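Local coordinates for putative carbohydrate binding protein (PDB 3QEC) that probably binds carbohydrates, with heparin and suramin as likely ligands, and may act in carbohydrate transport and biofilm formation, at residues D6-T18 with L49-A61. Residues are numbered along the deposited sequence; the frame is centred on the assembly and turned at random. Where two conformers were deposited one is given.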
loop_
_atom_site.group_PDB
_atom_site.type_symbol
_atom_site.label_atom_id
_atom_site.label_comp_id
_atom_site.label_asym_id
_atom_site.label_seq_id
_atom_site.Cartn_x
_atom_site.Cartn_y
_atom_site.Cartn_z
ATOM N N ASP A 6 -7.579 -11.827 -15.423
ATOM C CA ASP A 6 -7.829 -11.368 -14.051
ATOM C C ASP A 6 -6.768 -11.937 -13.048
ATOM O O ASP A 6 -5.561 -11.911 -13.351
ATOM C CB ASP A 6 -9.286 -11.671 -13.593
ATOM C CG ASP A 6 -9.911 -12.996 -14.037
ATOM O OD1 ASP A 6 -9.163 -13.883 -14.516
ATOM O OD2 ASP A 6 -11.146 -13.151 -13.889
ATOM N N LEU A 7 -7.209 -12.401 -11.848
ATOM C CA LEU A 7 -6.305 -12.876 -10.792
ATOM C C LEU A 7 -6.131 -14.383 -10.779
ATOM O O LEU A 7 -7.093 -15.102 -11.065
ATOM C CB LEU A 7 -6.807 -12.436 -9.401
ATOM C CG LEU A 7 -6.888 -10.948 -9.121
ATOM C CD1 LEU A 7 -7.494 -10.714 -7.785
ATOM C CD2 LEU A 7 -5.532 -10.290 -9.198
ATOM N N PRO A 8 -4.947 -14.892 -10.344
ATOM C CA PRO A 8 -4.780 -16.353 -10.240
ATOM C C PRO A 8 -5.605 -16.936 -9.089
ATOM O O PRO A 8 -6.142 -16.176 -8.276
ATOM C CB PRO A 8 -3.278 -16.513 -9.986
ATOM C CG PRO A 8 -2.854 -15.251 -9.371
ATOM C CD PRO A 8 -3.717 -14.180 -9.934
ATOM N N ASP A 9 -5.720 -18.270 -9.016
ATOM C CA ASP A 9 -6.420 -18.914 -7.900
ATOM C C ASP A 9 -5.692 -18.584 -6.590
ATOM O O ASP A 9 -4.456 -18.468 -6.590
ATOM C CB ASP A 9 -6.492 -20.443 -8.094
ATOM C CG ASP A 9 -7.326 -20.942 -9.264
ATOM O OD1 ASP A 9 -8.314 -20.252 -9.640
ATOM O OD2 ASP A 9 -7.041 -22.057 -9.756
ATOM N N PHE A 10 -6.448 -18.395 -5.494
ATOM C CA PHE A 10 -5.882 -18.098 -4.176
ATOM C C PHE A 10 -4.862 -19.199 -3.787
ATOM O O PHE A 10 -5.238 -20.371 -3.739
ATOM C CB PHE A 10 -6.995 -17.952 -3.118
ATOM C CG PHE A 10 -6.495 -17.506 -1.764
ATOM C CD1 PHE A 10 -6.233 -16.165 -1.508
ATOM C CD2 PHE A 10 -6.292 -18.427 -0.743
ATOM C CE1 PHE A 10 -5.787 -15.755 -0.256
ATOM C CE2 PHE A 10 -5.843 -18.017 0.508
ATOM C CZ PHE A 10 -5.602 -16.684 0.747
ATOM N N PRO A 11 -3.560 -18.842 -3.600
ATOM C CA PRO A 11 -2.537 -19.865 -3.304
ATOM C C PRO A 11 -2.394 -20.158 -1.806
ATOM O O PRO A 11 -1.611 -19.513 -1.100
ATOM C CB PRO A 11 -1.260 -19.239 -3.878
ATOM C CG PRO A 11 -1.497 -17.758 -3.833
ATOM C CD PRO A 11 -2.958 -17.493 -3.670
ATOM N N GLU A 12 -3.147 -21.149 -1.333
ATOM C CA GLU A 12 -3.202 -21.574 0.070
ATOM C C GLU A 12 -1.813 -21.855 0.648
ATOM O O GLU A 12 -1.514 -21.331 1.734
ATOM C CB GLU A 12 -4.108 -22.803 0.231
ATOM C CG GLU A 12 -5.581 -22.522 -0.053
ATOM C CD GLU A 12 -6.517 -23.712 -0.245
ATOM O OE1 GLU A 12 -6.266 -24.787 0.350
ATOM O OE2 GLU A 12 -7.534 -23.549 -0.962
ATOM N N HIS A 13 -0.960 -22.642 -0.083
ATOM C CA HIS A 13 0.391 -23.010 0.320
ATOM C C HIS A 13 1.257 -21.752 0.633
ATOM O O HIS A 13 2.018 -21.740 1.612
ATOM C CB HIS A 13 1.020 -23.893 -0.783
ATOM C CG HIS A 13 0.980 -23.304 -2.164
ATOM N ND1 HIS A 13 -0.181 -23.310 -2.922
ATOM C CD2 HIS A 13 1.967 -22.725 -2.885
ATOM C CE1 HIS A 13 0.137 -22.720 -4.060
ATOM N NE2 HIS A 13 1.419 -22.362 -4.088
ATOM N N GLU A 14 1.160 -20.724 -0.228
ATOM C CA GLU A 14 1.944 -19.496 -0.067
ATOM C C GLU A 14 1.610 -18.799 1.244
ATOM O O GLU A 14 2.525 -18.335 1.916
ATOM C CB GLU A 14 1.733 -18.555 -1.251
ATOM C CG GLU A 14 2.480 -19.008 -2.490
ATOM C CD GLU A 14 2.349 -18.077 -3.676
ATOM O OE1 GLU A 14 2.321 -16.845 -3.460
ATOM O OE2 GLU A 14 2.322 -18.573 -4.825
ATOM N N TYR A 15 0.314 -18.768 1.633
ATOM C CA TYR A 15 -0.123 -18.150 2.882
ATOM C C TYR A 15 0.234 -19.042 4.096
ATOM O O TYR A 15 0.656 -18.514 5.129
ATOM C CB TYR A 15 -1.630 -17.810 2.821
ATOM C CG TYR A 15 -1.888 -16.567 1.987
ATOM C CD1 TYR A 15 -1.753 -15.295 2.538
ATOM C CD2 TYR A 15 -2.151 -16.662 0.619
ATOM C CE1 TYR A 15 -1.898 -14.147 1.757
ATOM C CE2 TYR A 15 -2.308 -15.520 -0.172
ATOM C CZ TYR A 15 -2.190 -14.263 0.406
ATOM O OH TYR A 15 -2.341 -13.121 -0.347
ATOM N N ALA A 16 0.127 -20.380 3.954
ATOM C CA ALA A 16 0.440 -21.354 5.011
ATOM C C ALA A 16 1.930 -21.305 5.420
ATOM O O ALA A 16 2.240 -21.397 6.609
ATOM C CB ALA A 16 0.071 -22.755 4.554
ATOM N N ALA A 17 2.832 -21.102 4.453
ATOM C CA ALA A 17 4.278 -21.025 4.689
ATOM C C ALA A 17 4.701 -19.725 5.409
ATOM O O ALA A 17 5.830 -19.651 5.882
ATOM C CB ALA A 17 5.030 -21.155 3.365
ATOM N N THR A 18 3.836 -18.711 5.504
ATOM C CA THR A 18 4.262 -17.475 6.169
ATOM C C THR A 18 4.241 -17.579 7.707
ATOM O O THR A 18 3.342 -18.196 8.279
ATOM C CB THR A 18 3.420 -16.253 5.716
ATOM O OG1 THR A 18 2.082 -16.375 6.182
ATOM C CG2 THR A 18 3.417 -16.061 4.222
ATOM N N LEU A 49 -0.313 -3.594 5.196
ATOM C CA LEU A 49 0.896 -4.417 5.145
ATOM C C LEU A 49 0.456 -5.885 5.107
ATOM O O LEU A 49 -0.224 -6.340 6.029
ATOM C CB LEU A 49 1.800 -4.099 6.355
ATOM C CG LEU A 49 3.074 -4.908 6.501
ATOM C CD1 LEU A 49 4.194 -4.284 5.715
ATOM C CD2 LEU A 49 3.457 -5.018 7.950
ATOM N N GLU A 50 0.769 -6.598 4.014
ATOM C CA GLU A 50 0.327 -7.986 3.829
ATOM C C GLU A 50 1.393 -8.876 3.154
ATOM O O GLU A 50 2.261 -8.328 2.479
ATOM C CB GLU A 50 -0.957 -8.004 2.982
ATOM C CG GLU A 50 -0.815 -7.500 1.550
ATOM C CD GLU A 50 -2.150 -7.465 0.841
ATOM O OE1 GLU A 50 -2.783 -8.538 0.711
ATOM O OE2 GLU A 50 -2.600 -6.354 0.486
ATOM N N PRO A 51 1.310 -10.239 3.272
ATOM C CA PRO A 51 2.302 -11.106 2.592
ATOM C C PRO A 51 2.433 -10.834 1.080
ATOM O O PRO A 51 1.417 -10.627 0.411
ATOM C CB PRO A 51 1.754 -12.524 2.840
ATOM C CG PRO A 51 0.941 -12.401 4.092
ATOM C CD PRO A 51 0.323 -11.044 4.037
ATOM N N ALA A 52 3.689 -10.828 0.545
ATOM C CA ALA A 52 3.968 -10.602 -0.881
ATOM C C ALA A 52 3.791 -11.915 -1.668
ATOM O O ALA A 52 4.769 -12.608 -1.943
ATOM C CB ALA A 52 5.378 -10.042 -1.068
ATOM N N THR A 53 2.541 -12.270 -1.993
ATOM C CA THR A 53 2.219 -13.524 -2.681
ATOM C C THR A 53 2.038 -13.317 -4.180
ATOM O O THR A 53 1.882 -12.178 -4.644
ATOM C CB THR A 53 0.952 -14.166 -2.071
ATOM O OG1 THR A 53 -0.163 -13.290 -2.235
ATOM C CG2 THR A 53 1.133 -14.561 -0.601
ATOM N N SER A 54 2.037 -14.431 -4.945
ATOM C CA SER A 54 1.841 -14.400 -6.397
ATOM C C SER A 54 0.439 -13.822 -6.747
ATOM O O SER A 54 0.276 -13.182 -7.787
ATOM C CB SER A 54 2.034 -15.790 -6.992
ATOM O OG SER A 54 1.031 -16.691 -6.555
ATOM N N TYR A 55 -0.533 -14.011 -5.827
ATOM C CA TYR A 55 -1.919 -13.535 -5.872
ATOM C C TYR A 55 -1.952 -11.988 -5.848
ATOM O O TYR A 55 -2.498 -11.382 -6.769
ATOM C CB TYR A 55 -2.718 -14.141 -4.675
ATOM C CG TYR A 55 -4.204 -13.839 -4.665
ATOM C CD1 TYR A 55 -5.058 -14.398 -5.615
ATOM C CD2 TYR A 55 -4.765 -13.025 -3.684
ATOM C CE1 TYR A 55 -6.431 -14.127 -5.605
ATOM C CE2 TYR A 55 -6.129 -12.722 -3.682
ATOM C CZ TYR A 55 -6.961 -13.278 -4.641
ATOM O OH TYR A 55 -8.308 -12.998 -4.626
HETATM N N MSE A 56 -1.331 -11.356 -4.818
HETATM C CA MSE A 56 -1.308 -9.891 -4.684
HETATM C C MSE A 56 -0.312 -9.209 -5.666
HETATM O O MSE A 56 -0.511 -8.035 -5.992
HETATM C CB MSE A 56 -1.051 -9.466 -3.240
HETATM C CG MSE A 56 -2.225 -9.818 -2.297
HETATM SE SE MSE A 56 -3.985 -9.325 -3.005
HETATM C CE MSE A 56 -3.905 -7.394 -2.703
ATOM N N LYS A 57 0.701 -9.937 -6.179
ATOM C CA LYS A 57 1.632 -9.419 -7.196
ATOM C C LYS A 57 0.835 -9.050 -8.451
ATOM O O LYS A 57 1.047 -7.979 -9.034
ATOM C CB LYS A 57 2.719 -10.465 -7.523
ATOM C CG LYS A 57 3.684 -10.060 -8.645
ATOM C CD LYS A 57 4.715 -11.138 -8.906
ATOM C CE LYS A 57 5.689 -10.763 -9.987
ATOM N NZ LYS A 57 6.806 -11.749 -10.079
ATOM N N ALA A 58 -0.103 -9.947 -8.846
ATOM C CA ALA A 58 -1.005 -9.772 -9.990
ATOM C C ALA A 58 -1.968 -8.586 -9.748
ATOM O O ALA A 58 -2.211 -7.790 -10.662
ATOM C CB ALA A 58 -1.784 -11.055 -10.230
ATOM N N TYR A 59 -2.481 -8.451 -8.508
ATOM C CA TYR A 59 -3.395 -7.363 -8.148
ATOM C C TYR A 59 -2.671 -6.004 -8.192
ATOM O O TYR A 59 -3.111 -5.102 -8.914
ATOM C CB TYR A 59 -4.019 -7.608 -6.759
ATOM C CG TYR A 59 -5.045 -6.565 -6.375
ATOM C CD1 TYR A 59 -6.380 -6.695 -6.758
ATOM C CD2 TYR A 59 -4.677 -5.426 -5.657
ATOM C CE1 TYR A 59 -7.330 -5.729 -6.413
ATOM C CE2 TYR A 59 -5.612 -4.440 -5.335
ATOM C CZ TYR A 59 -6.941 -4.607 -5.693
ATOM O OH TYR A 59 -7.850 -3.634 -5.360
ATOM N N TYR A 60 -1.544 -5.879 -7.449
ATOM C CA TYR A 60 -0.770 -4.642 -7.353
ATOM C C TYR A 60 -0.119 -4.223 -8.692
ATOM O O TYR A 60 0.106 -3.027 -8.898
ATOM C CB TYR A 60 0.250 -4.722 -6.213
ATOM C CG TYR A 60 -0.414 -4.625 -4.850
ATOM C CD1 TYR A 60 -1.295 -3.590 -4.553
ATOM C CD2 TYR A 60 -0.137 -5.548 -3.848
ATOM C CE1 TYR A 60 -1.909 -3.497 -3.308
ATOM C CE2 TYR A 60 -0.729 -5.451 -2.589
ATOM C CZ TYR A 60 -1.617 -4.424 -2.326
ATOM O OH TYR A 60 -2.210 -4.312 -1.093
ATOM N N ALA A 61 0.118 -5.165 -9.622
ATOM C CA ALA A 61 0.631 -4.812 -10.945
ATOM C C ALA A 61 -0.381 -3.934 -11.688
ATOM O O ALA A 61 0.006 -2.934 -12.293
ATOM C CB ALA A 61 0.930 -6.065 -11.758
HETATM O O HOH W 1 -1.394 -10.913 0.878
#
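Glu14 CG is anti to its carbonyl carbon (chi1 -76°) and the chain runs extended beyond it, carrying the carboxylate from helix 12-16 to the first turn of helix 54-63, where Ser54 grips both oxygens. Ser54 N donates to Glu14 OE1 over 2.8 Å, nearly straight at 172° and on the syn lone pair, while Ser54 OG reaches Glu14 OE2 over 2.9 Å, also syn but tilted from the carboxylate plane. The helix dipole there would be expected to favour the negative charge. The N-cap Thr53 holds OG1 between its backbone N and carbonyl carbon and CG2 anti to the latter, bringing both to Tyr15: OG1 accepts a weak bond from Met56 N and donates to Tyr15 OH at 2.9 Å, while CG2 lies over one ring face, 3.7 Å from the Tyr15 centroid, a CH-pi contact; Phe10 CZ lies against the opposite face. Helix 54-63 follows strand 46-51 of a four-stranded antiparallel sheet; helix 12-16 meets the junction between them, and the preceding chain runs along helix 54-63. At the junction, water 1 accepts from Tyr15 OH and donates to Glu50 OE1 and Pro51 O. Phe10 turns its edge to the face of Tyr55, centroids 5.5 Å apart and planes at 77°; Tyr55 OH is hydrogen-bonded to Asp81 N. Farther along, Leu7 CD2 packs 3.9 Å from Tyr59 CB and Pro8 CD 3.7 Å from Ala58 CB.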